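Local coordinates for ATP phosphoribosyltransferase (Thermotoga maritima, PDB 1O63), which probably catalyses the condensation of ATP with 5-phosphoribosyl 1-diphosphate to N'-(5'-phosphoribosyl)-ATP, the first step of histidine biosynthesis, at residues A[86-91]-A[148-153]. Numbering follows the deposited sequence.
Sequences ISRMVL and DITETG
A bend at chi3 (-79°) in R88's otherwise extended chain brings its guanidinium beside T150, whose CG2, set between its backbone N and carbonyl carbon (chi1 -176° places OG1 opposite N), lies over one face of the flat group. The long, jointed arginine can cross a small branched neighbour and still use both terminal nitrogens: NH2 gives a weak bond to E151 O, while NH1 forms a salt bridge with E166 on strand 161-176. T150 CG2 meets V90 CG1 at 3.9 Å, beta-branched side chains that suit a sheet and pack at about a right angle. Their backbones pair antiparallel. R88 and T150 exchange two hydrogen bonds, R88 N to T150 O at 3.0 Å, and V90 and D148 do likewise, V90 N to D148 O being nearly straight (174°). These are neighbouring strands, 81-94 and 145-150, of the mixed sheet in this periplasmic-binding-protein clan member, and strand 161-176 borders the first on its other side, where I86 and S87 face I170 in a classic beta bulge. On the opposite face from R88, the unbranched chain of M89 (selenomethionine) bends to bring CE to 4.0 Å from I149 CG1. Small S87 fits against the other branch of I149, with OG 3.5 Å from CG2. Beyond the strand, E151 brings its CG to 3.6 Å from S87 CB and carries its carboxylate to a salt bridge with R11.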
loop_
_atom_site.group_PDB
_atom_site.type_symbol
_atom_site.label_atom_id
_atom_site.label_comp_id
_atom_site.label_asym_id
_atom_site.label_seq_id
_atom_site.Cartn_x
_atom_site.Cartn_y
_atom_site.Cartn_z
ATOM N N ILE A 86 -7.415 -3.633 -18.931
ATOM C CA ILE A 86 -8.126 -3.663 -17.655
ATOM C C ILE A 86 -8.600 -2.263 -17.235
ATOM O O ILE A 86 -9.669 -2.080 -16.675
ATOM C CB ILE A 86 -7.176 -4.120 -16.513
ATOM C CG1 ILE A 86 -6.373 -5.325 -16.909
ATOM C CG2 ILE A 86 -7.967 -4.312 -15.223
ATOM C CD1 ILE A 86 -7.147 -6.567 -17.283
ATOM N N SER A 87 -7.635 -1.335 -17.279
ATOM C CA SER A 87 -7.921 0.040 -16.822
ATOM C C SER A 87 -6.983 1.024 -17.492
ATOM O O SER A 87 -6.290 0.668 -18.451
ATOM C CB SER A 87 -7.748 0.068 -15.298
ATOM O OG SER A 87 -6.508 -0.510 -14.937
ATOM N N ARG A 88 -7.015 2.276 -17.048
ATOM C CA ARG A 88 -6.184 3.329 -17.632
ATOM C C ARG A 88 -5.511 4.152 -16.508
ATOM O O ARG A 88 -6.170 4.516 -15.556
ATOM C CB ARG A 88 -7.014 4.307 -18.456
ATOM C CG ARG A 88 -7.668 3.792 -19.726
ATOM C CD ARG A 88 -8.703 4.814 -20.229
ATOM N NE ARG A 88 -9.945 4.730 -19.489
ATOM C CZ ARG A 88 -10.903 5.635 -19.396
ATOM N NH1 ARG A 88 -10.808 6.811 -19.996
ATOM N NH2 ARG A 88 -11.994 5.371 -18.670
HETATM N N MSE A 89 -4.305 4.587 -16.781
HETATM C CA MSE A 89 -3.603 5.532 -15.879
HETATM C C MSE A 89 -3.870 6.919 -16.479
HETATM O O MSE A 89 -3.634 7.124 -17.683
HETATM C CB MSE A 89 -2.143 5.206 -15.799
HETATM C CG MSE A 89 -1.291 6.090 -14.889
HETATM SE SE MSE A 89 -1.629 5.722 -13.031
HETATM C CE MSE A 89 -0.630 4.082 -12.837
ATOM N N VAL A 90 -4.468 7.820 -15.699
ATOM C CA VAL A 90 -4.805 9.135 -16.243
ATOM C C VAL A 90 -4.310 10.272 -15.367
ATOM O O VAL A 90 -3.999 10.074 -14.202
ATOM C CB VAL A 90 -6.338 9.302 -16.409
ATOM C CG1 VAL A 90 -6.870 8.265 -17.388
ATOM C CG2 VAL A 90 -7.082 9.193 -15.070
ATOM N N LEU A 91 -4.240 11.449 -15.964
ATOM C CA LEU A 91 -4.033 12.699 -15.262
ATOM C C LEU A 91 -5.455 13.283 -15.096
ATOM O O LEU A 91 -6.217 13.196 -16.077
ATOM C CB LEU A 91 -3.194 13.694 -16.084
ATOM C CG LEU A 91 -3.047 15.085 -15.416
ATOM C CD1 LEU A 91 -2.130 14.956 -14.217
ATOM C CD2 LEU A 91 -2.478 16.086 -16.424
ATOM N N ASP A 148 -3.842 8.844 -11.501
ATOM C CA ASP A 148 -4.408 7.638 -10.861
ATOM C C ASP A 148 -5.071 6.736 -11.885
ATOM O O ASP A 148 -5.271 7.112 -13.046
ATOM C CB ASP A 148 -5.426 8.035 -9.787
ATOM C CG ASP A 148 -5.680 6.971 -8.748
ATOM O OD1 ASP A 148 -4.966 5.941 -8.730
ATOM O OD2 ASP A 148 -6.606 7.142 -7.927
ATOM N N ILE A 149 -5.454 5.555 -11.438
ATOM C CA ILE A 149 -6.109 4.575 -12.299
ATOM C C ILE A 149 -7.639 4.785 -12.213
ATOM O O ILE A 149 -8.163 5.063 -11.145
ATOM C CB ILE A 149 -5.833 3.140 -11.813
ATOM C CG1 ILE A 149 -4.336 2.797 -11.858
ATOM C CG2 ILE A 149 -6.640 2.103 -12.591
ATOM C CD1 ILE A 149 -4.127 1.390 -11.217
ATOM N N THR A 150 -8.280 4.589 -13.338
ATOM C CA THR A 150 -9.707 4.613 -13.527
ATOM C C THR A 150 -10.086 3.503 -14.516
ATOM O O THR A 150 -9.285 3.135 -15.369
ATOM C CB THR A 150 -10.183 5.970 -14.112
ATOM O OG1 THR A 150 -11.611 5.980 -14.191
ATOM C CG2 THR A 150 -9.639 6.181 -15.519
ATOM N N GLU A 151 -11.276 2.933 -14.387
ATOM C CA GLU A 151 -11.725 1.899 -15.318
ATOM C C GLU A 151 -12.859 2.465 -16.185
ATOM O O GLU A 151 -12.842 2.306 -17.401
ATOM C CB GLU A 151 -12.206 0.661 -14.562
ATOM C CG GLU A 151 -11.050 -0.017 -13.788
ATOM C CD GLU A 151 -11.395 -1.458 -13.458
ATOM O OE1 GLU A 151 -10.787 -2.027 -12.521
ATOM O OE2 GLU A 151 -12.252 -2.051 -14.150
ATOM N N THR A 152 -13.836 3.098 -15.538
ATOM C CA THR A 152 -14.946 3.663 -16.300
ATOM C C THR A 152 -15.045 5.181 -16.120
ATOM O O THR A 152 -15.947 5.785 -16.698
ATOM C CB THR A 152 -16.310 3.068 -15.891
ATOM O OG1 THR A 152 -16.590 3.412 -14.531
ATOM C CG2 THR A 152 -16.381 1.586 -16.093
ATOM N N GLY A 153 -14.288 5.731 -15.173
ATOM C CA GLY A 153 -14.339 7.157 -14.874
ATOM C C GLY A 153 -15.360 7.513 -13.822
ATOM O O GLY A 153 -15.544 8.688 -13.475
#